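Local coordinates for CTP:phosphocholine Cytidylyltransferase (PDB 1JYK), which transfers the cytidylyl group of CTP to phosphocholine, giving CDP-choline, in Streptococcus pneumoniae, at residues A[56-67]-A[85-94]. Sequence-based numbering, arbitrary orientation.
Sequences KPLIEYQIEFLK and FDYLKEKYGV
Tyr-92 lays one face of its ring over the CG2 methyl of Ile-63, a CH-pi contact with that carbon 3.6 Å from the ring centroid and 21° off the normal. The methyl lies anti to the backbone N of Ile-63, which aims it at the ring, while the CG1 branch runs on to place CD1 against Leu-88 CD2 and Val-94 CG1. The aliphatic start of Lys-91 lies on the other face of the tyrosine. At the far end of the ring, Tyr-92 OH donates to the anti lone pair of Glu-64 OE1 (2.7 Å), an oxygen that also takes a salt bridge from Lys-56 NZ. That lysine bends at chi4 (72°) and reaches Glu-60 OE1 too, so one ammonium joins two carboxylates a helical turn apart. Tyr-92 fits as a knob among Ile-63, Glu-60, Glu-64 and Lys-67.

The axes of 58-67 and 87-92 run 29° apart, in the same N-to-C sense, and both segments pack against strand 74-78, which lies between them in the chain and belongs to the central mixed sheet of the alpha/beta nucleotidyltransferase fold. Ile-59 touches Leu-88 and the Phe-85 ring edge; Ile-59 also touches Ile-76 of that strand, and Phe-85 touches Val-78.

Glu-60 is the reciprocal knob, held among Tyr-87, Leu-88, Lys-91 and Tyr-92. Glu-60 OE2 accepts from Tyr-87 OH on the anti side at 2.7 Å and from Lys-91 NZ at 3.1 Å, the two donors arriving from opposite faces of the carboxylate plane. With Lys-56 on OE1, three donors fix the rotation of this buried carboxylate, and the two lysines probably favour its charged form. Where helix 87-92 gives way to Gly-93, with positive phi, Lys-67 NZ bonds to the carbonyl O of Tyr-92 (2.8 Å).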
ATOM      1  N   LYS A  56     -10.469 -15.398  -7.598  1.00 19.39           N
ATOM      2  CA  LYS A  56     -10.997 -14.072  -7.283  1.00 17.73           C
ATOM      3  C   LYS A  56      -9.879 -13.031  -7.351  1.00 16.87           C
ATOM      4  O   LYS A  56      -8.826 -13.220  -6.753  1.00 16.77           O
ATOM      5  CB  LYS A  56     -11.618 -14.091  -5.882  1.00 16.89           C
ATOM      6  CG  LYS A  56     -12.226 -12.778  -5.425  1.00 17.19           C
ATOM      7  CD  LYS A  56     -13.048 -12.986  -4.157  1.00 17.63           C
ATOM      8  CE  LYS A  56     -13.622 -11.680  -3.645  1.00 17.01           C
ATOM      9  NZ  LYS A  56     -14.714 -11.202  -4.527  1.00 17.18           N
ATOM     10  N   PRO A  57     -10.086 -11.929  -8.100  1.00 16.63           N
ATOM     11  CA  PRO A  57      -9.048 -10.891  -8.201  1.00 15.76           C
ATOM     12  C   PRO A  57      -8.572 -10.440  -6.825  1.00 14.96           C
ATOM     13  O   PRO A  57      -9.380 -10.198  -5.929  1.00 15.23           O
ATOM     14  CB  PRO A  57      -9.735  -9.760  -8.964  1.00 15.40           C
ATOM     15  CG  PRO A  57     -10.789 -10.454  -9.775  1.00 16.29           C
ATOM     16  CD  PRO A  57     -11.275 -11.592  -8.904  1.00 16.66           C
ATOM     17  N   LEU A  58      -7.259 -10.331  -6.664  1.00 15.43           N
ATOM     18  CA  LEU A  58      -6.661  -9.927  -5.395  1.00 14.55           C
ATOM     19  C   LEU A  58      -7.294  -8.699  -4.752  1.00 13.30           C
ATOM     20  O   LEU A  58      -7.595  -8.699  -3.561  1.00 13.71           O
ATOM     21  CB  LEU A  58      -5.167  -9.654  -5.579  1.00 16.61           C
ATOM     22  CG  LEU A  58      -4.215 -10.847  -5.584  1.00 18.26           C
ATOM     23  CD1 LEU A  58      -2.818 -10.357  -5.930  1.00 19.53           C
ATOM     24  CD2 LEU A  58      -4.219 -11.526  -4.234  1.00 17.69           C
ATOM     25  N   ILE A  59      -7.485  -7.644  -5.539  1.00 12.78           N
ATOM     26  CA  ILE A  59      -8.040  -6.410  -5.003  1.00 12.73           C
ATOM     27  C   ILE A  59      -9.448  -6.557  -4.418  1.00 12.74           C
ATOM     28  O   ILE A  59      -9.828  -5.804  -3.517  1.00 12.79           O
ATOM     29  CB  ILE A  59      -8.028  -5.285  -6.082  1.00 13.12           C
ATOM     30  CG1 ILE A  59      -8.181  -3.920  -5.408  1.00 12.86           C
ATOM     31  CG2 ILE A  59      -9.124  -5.522  -7.113  1.00 11.98           C
ATOM     32  CD1 ILE A  59      -7.753  -2.760  -6.292  1.00 14.17           C
ATOM     33  N   GLU A  60     -10.222  -7.518  -4.918  1.00 13.46           N
ATOM     34  CA  GLU A  60     -11.575  -7.719  -4.403  1.00 13.80           C
ATOM     35  C   GLU A  60     -11.555  -8.175  -2.941  1.00 13.39           C
ATOM     36  O   GLU A  60     -12.408  -7.779  -2.150  1.00 13.78           O
ATOM     37  CB  GLU A  60     -12.332  -8.731  -5.271  1.00 14.71           C
ATOM     38  CG  GLU A  60     -12.763  -8.141  -6.607  1.00 15.78           C
ATOM     39  CD  GLU A  60     -13.688  -9.046  -7.406  1.00 17.85           C
ATOM     40  OE1 GLU A  60     -14.083 -10.121  -6.903  1.00 16.30           O
ATOM     41  OE2 GLU A  60     -14.021  -8.672  -8.548  1.00 18.68           O
ATOM     42  N   TYR A  61     -10.582  -9.001  -2.575  1.00 13.08           N
ATOM     43  CA  TYR A  61     -10.481  -9.449  -1.190  1.00 13.13           C
ATOM     44  C   TYR A  61     -10.260  -8.236  -0.291  1.00 12.45           C
ATOM     45  O   TYR A  61     -10.838  -8.138   0.786  1.00 13.45           O
ATOM     46  CB  TYR A  61      -9.303 -10.410  -1.015  1.00 13.16           C
ATOM     47  CG  TYR A  61      -9.502 -11.771  -1.640  1.00 13.53           C
ATOM     48  CD1 TYR A  61      -8.937 -12.079  -2.877  1.00 12.98           C
ATOM     49  CD2 TYR A  61     -10.215 -12.772  -0.971  1.00 14.77           C
ATOM     50  CE1 TYR A  61      -9.069 -13.348  -3.434  1.00 14.32           C
ATOM     51  CE2 TYR A  61     -10.355 -14.050  -1.521  1.00 15.29           C
ATOM     52  CZ  TYR A  61      -9.778 -14.329  -2.750  1.00 15.22           C
ATOM     53  OH  TYR A  61      -9.897 -15.583  -3.298  1.00 15.92           O
ATOM     54  N   GLN A  62      -9.415  -7.315  -0.745  1.00 12.55           N
ATOM     55  CA  GLN A  62      -9.105  -6.111   0.017  1.00 12.04           C
ATOM     56  C   GLN A  62     -10.306  -5.178   0.120  1.00 12.43           C
ATOM     57  O   GLN A  62     -10.644  -4.715   1.209  1.00 13.34           O
ATOM     58  CB  GLN A  62      -7.926  -5.367  -0.619  1.00 12.45           C
ATOM     59  CG  GLN A  62      -6.665  -6.222  -0.782  1.00 14.04           C
ATOM     60  CD  GLN A  62      -5.542  -5.479  -1.499  1.00 15.99           C
ATOM     61  OE1 GLN A  62      -5.785  -4.563  -2.290  1.00 15.93           O
ATOM     62  NE2 GLN A  62      -4.305  -5.872  -1.220  1.00 17.31           N
ATOM     63  N   ILE A  63     -10.943  -4.896  -1.017  1.00 12.68           N
ATOM     64  CA  ILE A  63     -12.116  -4.020  -1.053  1.00 12.82           C
ATOM     65  C   ILE A  63     -13.232  -4.539  -0.129  1.00 12.39           C
ATOM     66  O   ILE A  63     -13.857  -3.766   0.603  1.00 12.54           O
ATOM     67  CB  ILE A  63     -12.673  -3.891  -2.505  1.00 12.63           C
ATOM     68  CG1 ILE A  63     -11.735  -3.025  -3.355  1.00 11.79           C
ATOM     69  CG2 ILE A  63     -14.050  -3.244  -2.489  1.00 13.18           C
ATOM     70  CD1 ILE A  63     -11.969  -3.156  -4.852  1.00 12.51           C
ATOM     71  N   GLU A  64     -13.468  -5.848  -0.152  1.00 12.95           N
ATOM     72  CA  GLU A  64     -14.514  -6.437   0.682  1.00 13.87           C
ATOM     73  C   GLU A  64     -14.182  -6.338   2.173  1.00 14.44           C
ATOM     74  O   GLU A  64     -15.069  -6.092   2.990  1.00 14.27           O
ATOM     75  CB  GLU A  64     -14.769  -7.885   0.252  1.00 13.18           C
ATOM     76  CG  GLU A  64     -15.624  -7.939  -1.004  1.00 14.41           C
ATOM     77  CD  GLU A  64     -15.732  -9.317  -1.621  1.00 16.78           C
ATOM     78  OE1 GLU A  64     -15.882  -9.392  -2.859  1.00 17.72           O
ATOM     79  OE2 GLU A  64     -15.678 -10.320  -0.885  1.00 16.76           O
ATOM     80  N   PHE A  65     -12.907  -6.514   2.522  1.00 14.73           N
ATOM     81  CA  PHE A  65     -12.477  -6.401   3.916  1.00 13.58           C
ATOM     82  C   PHE A  65     -12.769  -4.987   4.390  1.00 12.94           C
ATOM     83  O   PHE A  65     -13.278  -4.774   5.488  1.00 13.41           O
ATOM     84  CB  PHE A  65     -10.971  -6.658   4.038  1.00 14.51           C
ATOM     85  CG  PHE A  65     -10.614  -8.078   4.386  1.00 16.92           C
ATOM     86  CD1 PHE A  65      -9.284  -8.491   4.368  1.00 17.19           C
ATOM     87  CD2 PHE A  65     -11.595  -9.003   4.736  1.00 16.96           C
ATOM     88  CE1 PHE A  65      -8.938  -9.799   4.693  1.00 17.00           C
ATOM     89  CE2 PHE A  65     -11.256 -10.311   5.061  1.00 17.05           C
ATOM     90  CZ  PHE A  65      -9.926 -10.708   5.038  1.00 17.06           C
ATOM     91  N   LEU A  66     -12.442  -4.018   3.541  1.00 11.97           N
ATOM     92  CA  LEU A  66     -12.646  -2.613   3.854  1.00 12.82           C
ATOM     93  C   LEU A  66     -14.112  -2.255   4.073  1.00 13.66           C
ATOM     94  O   LEU A  66     -14.465  -1.643   5.079  1.00 13.85           O
ATOM     95  CB  LEU A  66     -12.087  -1.748   2.729  1.00 13.78           C
ATOM     96  CG  LEU A  66     -10.564  -1.634   2.683  1.00 12.92           C
ATOM     97  CD1 LEU A  66     -10.124  -1.214   1.279  1.00 11.76           C
ATOM     98  CD2 LEU A  66     -10.102  -0.624   3.732  1.00 12.54           C
ATOM     99  N   LYS A  67     -14.961  -2.637   3.123  1.00 15.24           N
ATOM    100  CA  LYS A  67     -16.383  -2.339   3.222  1.00 16.14           C
ATOM    101  C   LYS A  67     -17.036  -3.065   4.394  1.00 17.06           C
ATOM    102  O   LYS A  67     -17.990  -2.559   4.985  1.00 18.04           O
ATOM    103  CB  LYS A  67     -17.076  -2.692   1.905  1.00 16.63           C
ATOM    104  CG  LYS A  67     -16.430  -1.988   0.719  1.00 18.45           C
ATOM    105  CD  LYS A  67     -17.385  -1.837  -0.438  1.00 20.19           C
ATOM    106  CE  LYS A  67     -18.276  -0.635  -0.246  1.00 19.11           C
ATOM    107  NZ  LYS A  67     -19.395  -0.708  -1.198  1.00 17.18           N
ATOM    108  N   PHE A  85     -10.220  -2.437 -14.696  1.00 14.67           N
ATOM    109  CA  PHE A  85     -10.725  -2.026 -13.378  1.00 14.45           C
ATOM    110  C   PHE A  85     -12.113  -1.372 -13.410  1.00 14.90           C
ATOM    111  O   PHE A  85     -12.763  -1.237 -12.376  1.00 16.88           O
ATOM    112  CB  PHE A  85      -9.767  -1.021 -12.729  1.00 13.38           C
ATOM    113  CG  PHE A  85      -8.452  -1.610 -12.296  1.00 13.31           C
ATOM    114  CD1 PHE A  85      -8.246  -1.999 -10.974  1.00 14.32           C
ATOM    115  CD2 PHE A  85      -7.410  -1.755 -13.206  1.00 13.64           C
ATOM    116  CE1 PHE A  85      -7.017  -2.526 -10.564  1.00 13.24           C
ATOM    117  CE2 PHE A  85      -6.178  -2.280 -12.805  1.00 13.83           C
ATOM    118  CZ  PHE A  85      -5.985  -2.664 -11.481  1.00 13.35           C
ATOM    119  N   ASP A  86     -12.563  -0.958 -14.588  1.00 14.98           N
ATOM    120  CA  ASP A  86     -13.845  -0.270 -14.711  1.00 15.17           C
ATOM    121  C   ASP A  86     -15.035  -0.891 -14.001  1.00 14.46           C
ATOM    122  O   ASP A  86     -15.798  -0.185 -13.329  1.00 14.63           O
ATOM    123  CB  ASP A  86     -14.178  -0.066 -16.185  1.00 18.21           C
ATOM    124  CG  ASP A  86     -13.340   1.031 -16.816  1.00 20.95           C
ATOM    125  OD1 ASP A  86     -12.957   1.985 -16.105  1.00 22.67           O
ATOM    126  OD2 ASP A  86     -13.059   0.937 -18.027  1.00 24.80           O
ATOM    127  N   TYR A  87     -15.203  -2.202 -14.142  1.00 14.54           N
ATOM    128  CA  TYR A  87     -16.328  -2.899 -13.510  1.00 14.22           C
ATOM    129  C   TYR A  87     -16.437  -2.703 -11.991  1.00 14.03           C
ATOM    130  O   TYR A  87     -17.512  -2.874 -11.418  1.00 13.01           O
ATOM    131  CB  TYR A  87     -16.254  -4.403 -13.815  1.00 14.12           C
ATOM    132  CG  TYR A  87     -15.297  -5.176 -12.920  1.00 13.39           C
ATOM    133  CD1 TYR A  87     -15.778  -6.042 -11.934  1.00 12.62           C
ATOM    134  CD2 TYR A  87     -13.910  -5.041 -13.064  1.00 13.05           C
ATOM    135  CE1 TYR A  87     -14.904  -6.756 -11.110  1.00 14.01           C
ATOM    136  CE2 TYR A  87     -13.029  -5.748 -12.249  1.00 13.46           C
ATOM    137  CZ  TYR A  87     -13.529  -6.604 -11.275  1.00 14.17           C
ATOM    138  OH  TYR A  87     -12.652  -7.308 -10.472  1.00 15.06           O
ATOM    139  N   LEU A  88     -15.323  -2.353 -11.344  1.00 13.42           N
ATOM    140  CA  LEU A  88     -15.311  -2.166  -9.897  1.00 12.33           C
ATOM    141  C   LEU A  88     -16.104  -0.956  -9.424  1.00 12.10           C
ATOM    142  O   LEU A  88     -16.535  -0.904  -8.277  1.00 13.24           O
ATOM    143  CB  LEU A  88     -13.865  -2.068  -9.386  1.00 12.89           C
ATOM    144  CG  LEU A  88     -12.980  -3.314  -9.552  1.00 11.64           C
ATOM    145  CD1 LEU A  88     -11.526  -2.932  -9.293  1.00 13.63           C
ATOM    146  CD2 LEU A  88     -13.426  -4.421  -8.592  1.00  9.22           C
ATOM    147  N   LYS A  89     -16.307   0.020 -10.298  1.00 13.60           N
ATOM    148  CA  LYS A  89     -17.057   1.201  -9.904  1.00 14.31           C
ATOM    149  C   LYS A  89     -18.505   0.855  -9.551  1.00 15.48           C
ATOM    150  O   LYS A  89     -19.017   1.275  -8.507  1.00 14.62           O
ATOM    151  CB  LYS A  89     -17.010   2.240 -11.018  1.00 16.04           C
ATOM    152  CG  LYS A  89     -15.611   2.744 -11.298  1.00 17.07           C
ATOM    153  CD  LYS A  89     -15.634   3.889 -12.293  1.00 19.92           C
ATOM    154  CE  LYS A  89     -16.028   3.398 -13.669  1.00 21.88           C
ATOM    155  NZ  LYS A  89     -15.842   4.450 -14.702  1.00 25.43           N
ATOM    156  N   GLU A  90     -19.168   0.078 -10.402  1.00 15.13           N
ATOM    157  CA  GLU A  90     -20.546  -0.298 -10.114  1.00 16.49           C
ATOM    158  C   GLU A  90     -20.614  -1.504  -9.167  1.00 16.32           C
ATOM    159  O   GLU A  90     -21.613  -1.722  -8.480  1.00 16.34           O
ATOM    160  CB  GLU A  90     -21.297  -0.583 -11.422  1.00 17.22           C
ATOM    161  CG  GLU A  90     -22.052   0.644 -11.940  1.00 19.76           C
ATOM    162  CD  GLU A  90     -22.639   0.460 -13.333  1.00 19.88           C
ATOM    163  OE1 GLU A  90     -22.750  -0.694 -13.793  1.00 18.79           O
ATOM    164  OE2 GLU A  90     -22.992   1.475 -13.966  1.00 19.95           O
ATOM    165  N   LYS A  91     -19.546  -2.288  -9.115  1.00 16.08           N
ATOM    166  CA  LYS A  91     -19.546  -3.447  -8.236  1.00 15.83           C
ATOM    167  C   LYS A  91     -19.344  -3.079  -6.770  1.00 15.28           C
ATOM    168  O   LYS A  91     -19.947  -3.694  -5.888  1.00 15.19           O
ATOM    169  CB  LYS A  91     -18.463  -4.439  -8.657  1.00 15.14           C
ATOM    170  CG  LYS A  91     -18.478  -5.731  -7.846  1.00 16.54           C
ATOM    171  CD  LYS A  91     -17.611  -6.790  -8.498  1.00 18.52           C
ATOM    172  CE  LYS A  91     -17.489  -8.017  -7.618  1.00 20.84           C
ATOM    173  NZ  LYS A  91     -17.059  -9.213  -8.383  1.00 22.45           N
ATOM    174  N   TYR A  92     -18.512  -2.072  -6.510  1.00 14.03           N
ATOM    175  CA  TYR A  92     -18.217  -1.667  -5.133  1.00 14.39           C
ATOM    176  C   TYR A  92     -18.369  -0.187  -4.803  1.00 14.97           C
ATOM    177  O   TYR A  92     -18.320   0.188  -3.627  1.00 16.12           O
ATOM    178  CB  TYR A  92     -16.793  -2.085  -4.754  1.00 13.13           C
ATOM    179  CG  TYR A  92     -16.539  -3.565  -4.814  1.00 12.08           C
ATOM    180  CD1 TYR A  92     -15.700  -4.099  -5.787  1.00 12.03           C
ATOM    181  CD2 TYR A  92     -17.096  -4.429  -3.872  1.00 10.76           C
ATOM    182  CE1 TYR A  92     -15.414  -5.456  -5.819  1.00 13.00           C
ATOM    183  CE2 TYR A  92     -16.814  -5.792  -3.898  1.00 12.38           C
ATOM    184  CZ  TYR A  92     -15.969  -6.293  -4.874  1.00 11.27           C
ATOM    185  OH  TYR A  92     -15.641  -7.624  -4.893  1.00 13.50           O
ATOM    186  N   GLY A  93     -18.535   0.651  -5.820  1.00 14.17           N
ATOM    187  CA  GLY A  93     -18.672   2.073  -5.569  1.00 14.68           C
ATOM    188  C   GLY A  93     -17.327   2.757  -5.376  1.00 16.70           C
ATOM    189  O   GLY A  93     -17.250   3.848  -4.803  1.00 17.61           O
ATOM    190  N   VAL A  94     -16.258   2.126  -5.860  1.00 16.55           N
ATOM    191  CA  VAL A  94     -14.923   2.710  -5.727  1.00 16.60           C
ATOM    192  C   VAL A  94     -14.691   3.810  -6.756  1.00 17.85           C
ATOM    193  O   VAL A  94     -15.412   3.912  -7.754  1.00 17.50           O
ATOM    194  CB  VAL A  94     -13.815   1.645  -5.907  1.00 14.67           C
ATOM    195  CG1 VAL A  94     -14.015   0.516  -4.910  1.00 14.15           C
ATOM    196  CG2 VAL A  94     -13.819   1.124  -7.340  1.00 14.54           C
TER